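Local coordinates for protein fructose-bisphosphate aldolase class I (Thermoproteus tenax, PDB 1W8S) that belongs to the DeoC/LacD family of class I aldolases, folds as a TIM barrel and binds 1,6-di-O-phosphono-beta-D-fructofuranose, at residues L75-N80 against E99-L104; S107-T112 against L139-E144. The protein carries 2 engineered substitutions. One frame throughout, in Å; residues are numbered along the deposited sequence.

How the contacts relate
Both contacts belong to the same part of the TIM-barrel wall, with centres about 9 Å apart. In contact 1, strand 75-81 is covered by helix 98-103; in contact 2, strand 108-113, the parallel neighbour of 75-81 in the sheet, pairs with 141-145. Probable hydrogen bonds join those neighbours, such as Gly110 N to Leu77 O at 2.8 Å. Val109 of contact 2 packs on Leu79 and Ala101 of contact 1, making one apolar layer between sheet and helices. The Glu144 side chain is about 5 Å from the bound 1,6-di-O-phosphono-beta-D-fructofuranose, the Leu75 side chain about 12 Å. Lys78, on the other face of strand 75-81 from Leu77, comes beside Glu144 in a long, weak ion pair whose atoms are doubtfully placed.

Contact 1: residues L75-N80 against E99-L104; sequences LILKLN and EEAVSL
The backbone N of Leu104 is shared by two carbonyls, Glu100 O at 2.9 Å and, more weakly, Ala101 O at 3.1 Å. Ala101, on helix 98-103, and Leu104, three residues on, both point toward strand 75-81, where an outer helix of the TIM barrel covers the wall. No hydrogen bond crosses here; the join is a small, buried apolar one. Its middle is the small Ala101 methyl: Leu77 CG lies 3.8 Å from Ala101 CB, and Leu79 CD2 reaches the same methyl at 4.3 Å. Leu77 has CG anti to the backbone N (chi1 -160°), and from there its CD2 meets Leu104 CD1 at 4.1 Å, the two side chains passing at a slant. Helix 62-68 closes in as well, with Ala65 against Leu75 and Leu77, and Arg62 and Glu66 against Leu104. Lys78, between Leu77 and Leu79, lies on the other face of the strand and takes no part in the helix packing. At the start of the strand, the branch tip Leu75 CD2 rests 3.8 Å from Leu104 O.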
loop_
_atom_site.group_PDB
_atom_site.type_symbol
_atom_site.label_atom_id
_atom_site.label_comp_id
_atom_site.label_asym_id
_atom_site.label_seq_id
_atom_site.Cartn_x
_atom_site.Cartn_y
_atom_site.Cartn_z
ATOM N N LEU E 75 23.253 -5.243 23.014
ATOM C CA LEU E 75 22.983 -4.813 21.649
ATOM C C LEU E 75 21.583 -4.203 21.547
ATOM O O LEU E 75 20.633 -4.788 22.024
ATOM C CB LEU E 75 23.080 -6.015 20.725
ATOM C CG LEU E 75 22.497 -5.882 19.325
ATOM C CD1 LEU E 75 23.275 -4.879 18.516
ATOM C CD2 LEU E 75 22.486 -7.243 18.649
ATOM N N ILE E 76 21.506 -3.029 20.913
ATOM C CA ILE E 76 20.281 -2.417 20.462
ATOM C C ILE E 76 20.282 -2.611 18.954
ATOM O O ILE E 76 21.179 -2.123 18.258
ATOM C CB ILE E 76 20.242 -0.948 20.821
ATOM C CG1 ILE E 76 20.410 -0.778 22.331
ATOM C CG2 ILE E 76 18.933 -0.309 20.343
ATOM C CD1 ILE E 76 20.367 0.675 22.811
ATOM N N LEU E 77 19.324 -3.390 18.464
ATOM C CA LEU E 77 19.159 -3.643 17.028
ATOM C C LEU E 77 18.295 -2.539 16.422
ATOM O O LEU E 77 17.106 -2.375 16.747
ATOM C CB LEU E 77 18.568 -5.013 16.807
ATOM C CG LEU E 77 18.676 -5.743 15.484
ATOM C CD1 LEU E 77 18.404 -4.862 14.316
ATOM C CD2 LEU E 77 20.055 -6.322 15.368
ATOM N N LYS E 78 18.942 -1.713 15.603
ATOM C CA LYS E 78 18.317 -0.637 14.860
ATOM C C LYS E 78 17.551 -1.246 13.692
ATOM O O LYS E 78 18.165 -1.808 12.780
ATOM C CB LYS E 78 19.419 0.275 14.309
ATOM C CG LYS E 78 18.939 1.443 13.459
ATOM C CD LYS E 78 17.881 2.191 14.150
ATOM C CE LYS E 78 17.543 3.519 13.449
ATOM N NZ LYS E 78 17.715 3.500 12.015
ATOM N N LEU E 79 16.226 -1.203 13.758
ATOM C CA LEU E 79 15.379 -2.000 12.856
ATOM C C LEU E 79 15.185 -1.381 11.482
ATOM O O LEU E 79 15.033 -2.112 10.513
ATOM C CB LEU E 79 13.986 -2.284 13.448
ATOM C CG LEU E 79 13.982 -3.054 14.762
ATOM C CD1 LEU E 79 12.623 -2.884 15.403
ATOM C CD2 LEU E 79 14.267 -4.502 14.519
ATOM N N ASN E 80 15.144 -0.056 11.398
ATOM C CA ASN E 80 14.901 0.593 10.126
ATOM C C ASN E 80 16.188 1.207 9.622
ATOM O O ASN E 80 17.233 1.010 10.212
ATOM C CB ASN E 80 13.693 1.561 10.103
ATOM C CG ASN E 80 13.715 2.654 11.172
ATOM O OD1 ASN E 80 14.522 2.639 12.100
ATOM N ND2 ASN E 80 12.756 3.578 11.067
ATOM N N GLU E 99 11.211 -10.116 16.095
ATOM C CA GLU E 99 11.497 -11.538 16.351
ATOM C C GLU E 99 12.935 -11.886 15.885
ATOM O O GLU E 99 13.676 -12.610 16.563
ATOM C CB GLU E 99 10.452 -12.434 15.666
ATOM C CG GLU E 99 10.772 -13.919 15.763
ATOM C CD GLU E 99 9.703 -14.856 15.189
ATOM O OE1 GLU E 99 8.555 -14.441 15.011
ATOM O OE2 GLU E 99 10.042 -16.024 14.999
ATOM N N GLU E 100 13.333 -11.366 14.722
ATOM C CA GLU E 100 14.663 -11.647 14.205
ATOM C C GLU E 100 15.723 -10.978 15.085
ATOM O O GLU E 100 16.797 -11.533 15.290
ATOM C CB GLU E 100 14.813 -11.168 12.774
ATOM C CG GLU E 100 14.031 -11.983 11.773
ATOM C CD GLU E 100 13.917 -11.297 10.445
ATOM O OE1 GLU E 100 13.166 -10.314 10.362
ATOM O OE2 GLU E 100 14.608 -11.721 9.502
ATOM N N ALA E 101 15.416 -9.796 15.604
ATOM C CA ALA E 101 16.314 -9.096 16.544
ATOM C C ALA E 101 16.612 -9.931 17.794
ATOM O O ALA E 101 17.757 -10.001 18.265
ATOM C CB ALA E 101 15.734 -7.763 16.923
ATOM N N VAL E 102 15.564 -10.550 18.336
ATOM C CA VAL E 102 15.710 -11.463 19.422
ATOM C C VAL E 102 16.673 -12.577 19.054
ATOM O O VAL E 102 17.622 -12.843 19.807
ATOM C CB VAL E 102 14.358 -12.029 19.857
ATOM C CG1 VAL E 102 14.551 -13.185 20.821
ATOM C CG2 VAL E 102 13.559 -10.896 20.522
ATOM N N SER E 103 16.474 -13.188 17.884
ATOM C CA SER E 103 17.384 -14.240 17.407
ATOM C C SER E 103 18.860 -13.770 17.222
ATOM O O SER E 103 19.791 -14.562 17.374
ATOM C CB SER E 103 16.867 -14.865 16.103
ATOM O OG SER E 103 17.761 -15.887 15.638
ATOM N N LEU E 104 19.038 -12.487 16.946
ATOM C CA LEU E 104 20.334 -11.861 16.723
ATOM C C LEU E 104 21.045 -11.424 18.024
ATOM O O LEU E 104 22.190 -10.946 17.988
ATOM C CB LEU E 104 20.156 -10.691 15.737
ATOM C CG LEU E 104 19.898 -11.098 14.283
ATOM C CD1 LEU E 104 19.613 -9.909 13.428
ATOM C CD2 LEU E 104 21.055 -11.890 13.706
#

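Contact 2: residues S107-T112 against L139-E144. Engineered in segment 139-144: Glu144 (natural residue Trp).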
loop_
_atom_site.group_PDB
_atom_site.type_symbol
_atom_site.label_atom_id
_atom_site.label_comp_id
_atom_site.label_asym_id
_atom_site.label_seq_id
_atom_site.Cartn_x
_atom_site.Cartn_y
_atom_site.Cartn_z
ATOM N N SER E 107 19.134 -6.942 23.077
ATOM C CA SER E 107 18.494 -6.659 24.367
ATOM C C SER E 107 17.498 -5.518 24.293
ATOM O O SER E 107 16.765 -5.259 25.248
ATOM C CB SER E 107 19.540 -6.243 25.401
ATOM O OG SER E 107 20.368 -7.322 25.706
ATOM N N ALA E 108 17.525 -4.789 23.193
ATOM C CA ALA E 108 16.501 -3.802 22.863
ATOM C C ALA E 108 16.460 -3.606 21.353
ATOM O O ALA E 108 17.343 -4.085 20.608
ATOM C CB ALA E 108 16.799 -2.493 23.540
ATOM N N VAL E 109 15.429 -2.905 20.907
ATOM C CA VAL E 109 15.293 -2.519 19.510
ATOM C C VAL E 109 15.149 -1.023 19.393
ATOM O O VAL E 109 14.621 -0.343 20.294
ATOM C CB VAL E 109 14.127 -3.223 18.773
ATOM C CG1 VAL E 109 14.435 -4.715 18.585
ATOM C CG2 VAL E 109 12.805 -3.017 19.483
ATOM N N GLY E 110 15.630 -0.517 18.276
ATOM C CA GLY E 110 15.549 0.893 17.938
ATOM C C GLY E 110 14.812 1.126 16.651
ATOM O O GLY E 110 14.861 0.339 15.714
ATOM N N TYR E 111 14.117 2.245 16.587
ATOM C CA TYR E 111 13.344 2.621 15.409
ATOM C C TYR E 111 13.316 4.147 15.255
ATOM O O TYR E 111 12.933 4.869 16.184
ATOM C CB TYR E 111 11.912 2.067 15.463
ATOM C CG TYR E 111 11.138 2.188 14.167
ATOM C CD1 TYR E 111 11.237 1.216 13.193
ATOM C CD2 TYR E 111 10.267 3.281 13.918
ATOM C CE1 TYR E 111 10.495 1.302 12.005
ATOM C CE2 TYR E 111 9.563 3.385 12.752
ATOM C CZ TYR E 111 9.686 2.411 11.779
ATOM O OH TYR E 111 8.953 2.529 10.631
ATOM N N THR E 112 13.751 4.614 14.098
ATOM C CA THR E 112 13.729 6.049 13.780
ATOM C C THR E 112 12.395 6.521 13.256
ATOM O O THR E 112 11.775 5.869 12.390
ATOM C CB THR E 112 14.843 6.373 12.776
ATOM O OG1 THR E 112 16.103 6.110 13.396
ATOM C CG2 THR E 112 14.886 7.859 12.482
ATOM N N LEU E 139 11.220 -6.916 24.713
ATOM C CA LEU E 139 12.418 -6.168 24.323
ATOM C C LEU E 139 12.068 -4.684 24.394
ATOM O O LEU E 139 11.132 -4.274 23.714
ATOM C CB LEU E 139 12.794 -6.522 22.883
ATOM C CG LEU E 139 14.198 -7.041 22.622
ATOM C CD1 LEU E 139 14.581 -8.107 23.609
ATOM C CD2 LEU E 139 14.343 -7.523 21.205
ATOM N N PRO E 140 12.777 -3.872 25.194
ATOM C CA PRO E 140 12.533 -2.426 25.209
ATOM C C PRO E 140 12.662 -1.782 23.839
ATOM O O PRO E 140 13.516 -2.169 23.089
ATOM C CB PRO E 140 13.622 -1.897 26.136
ATOM C CG PRO E 140 13.964 -3.060 27.002
ATOM C CD PRO E 140 13.844 -4.256 26.135
ATOM N N LEU E 141 11.783 -0.821 23.543
ATOM C CA LEU E 141 11.796 -0.045 22.324
ATOM C C LEU E 141 12.403 1.313 22.561
ATOM O O LEU E 141 11.916 2.067 23.411
ATOM C CB LEU E 141 10.361 0.119 21.834
ATOM C CG LEU E 141 10.115 1.028 20.647
ATOM C CD1 LEU E 141 10.800 0.474 19.426
ATOM C CD2 LEU E 141 8.593 1.205 20.473
ATOM N N VAL E 142 13.460 1.614 21.811
ATOM C CA VAL E 142 14.087 2.937 21.801
ATOM C C VAL E 142 13.619 3.632 20.539
ATOM O O VAL E 142 13.893 3.144 19.424
ATOM C CB VAL E 142 15.637 2.864 21.808
ATOM C CG1 VAL E 142 16.242 4.313 21.966
ATOM C CG2 VAL E 142 16.129 1.916 22.855
ATOM N N VAL E 143 12.877 4.725 20.697
ATOM C CA VAL E 143 12.427 5.495 19.561
ATOM C C VAL E 143 13.416 6.638 19.405
ATOM O O VAL E 143 13.645 7.418 20.348
ATOM C CB VAL E 143 11.035 6.061 19.753
ATOM C CG1 VAL E 143 10.648 7.069 18.615
ATOM C CG2 VAL E 143 10.007 4.927 19.920
ATOM N N GLU E 144 13.961 6.721 18.206
ATOM C CA GLU E 144 14.895 7.760 17.775
ATOM C C GLU E 144 14.035 8.779 17.044
ATOM O O GLU E 144 13.567 8.526 15.949
ATOM C CB GLU E 144 15.984 7.097 16.901
ATOM C CG GLU E 144 16.342 5.709 17.469
ATOM C CD GLU E 144 17.317 4.854 16.654
ATOM O OE1 GLU E 144 18.320 4.315 17.240
ATOM O OE2 GLU E 144 17.029 4.647 15.439
#
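Val109 meets Leu139, Pro140 and Leu141 across two parallel strands of the TIM-barrel wall, the paired strands of the beta-alpha-beta unit 108-113, 120-137, 141-145. It is gripped through its backbone at both polar atoms: Val109 N donates to Pro140 O at 3.0 Å, and Val142 N donates to Val109 O at 2.7 Å. Val109 CG1 meets Leu139 CD2 at 3.8 Å, those side chains crossing at about a right angle, whereas Val109 CG2 touches Leu141 CD1 at 4.0 Å. Tyr111, on the same face, sets its CB 4.4 Å from Leu141 CD1; its ring packs on helix 120-137, where OH bonds to Glu126. The ladder continues as Tyr111 N reaches Val142 O and Glu144 N reaches Tyr111 O. Glu144, an engineered residue in place of Trp, shares the inner face with Thr112 and Val142. CG sits beside its own backbone N (chi1 -38°) and the chain then runs extended past Tyr111 O, which is 3.7 Å from Glu144 CG. Thr112 OG1 donates to Glu144 OE2 at 2.7 Å, although the position of OE2 is doubtful.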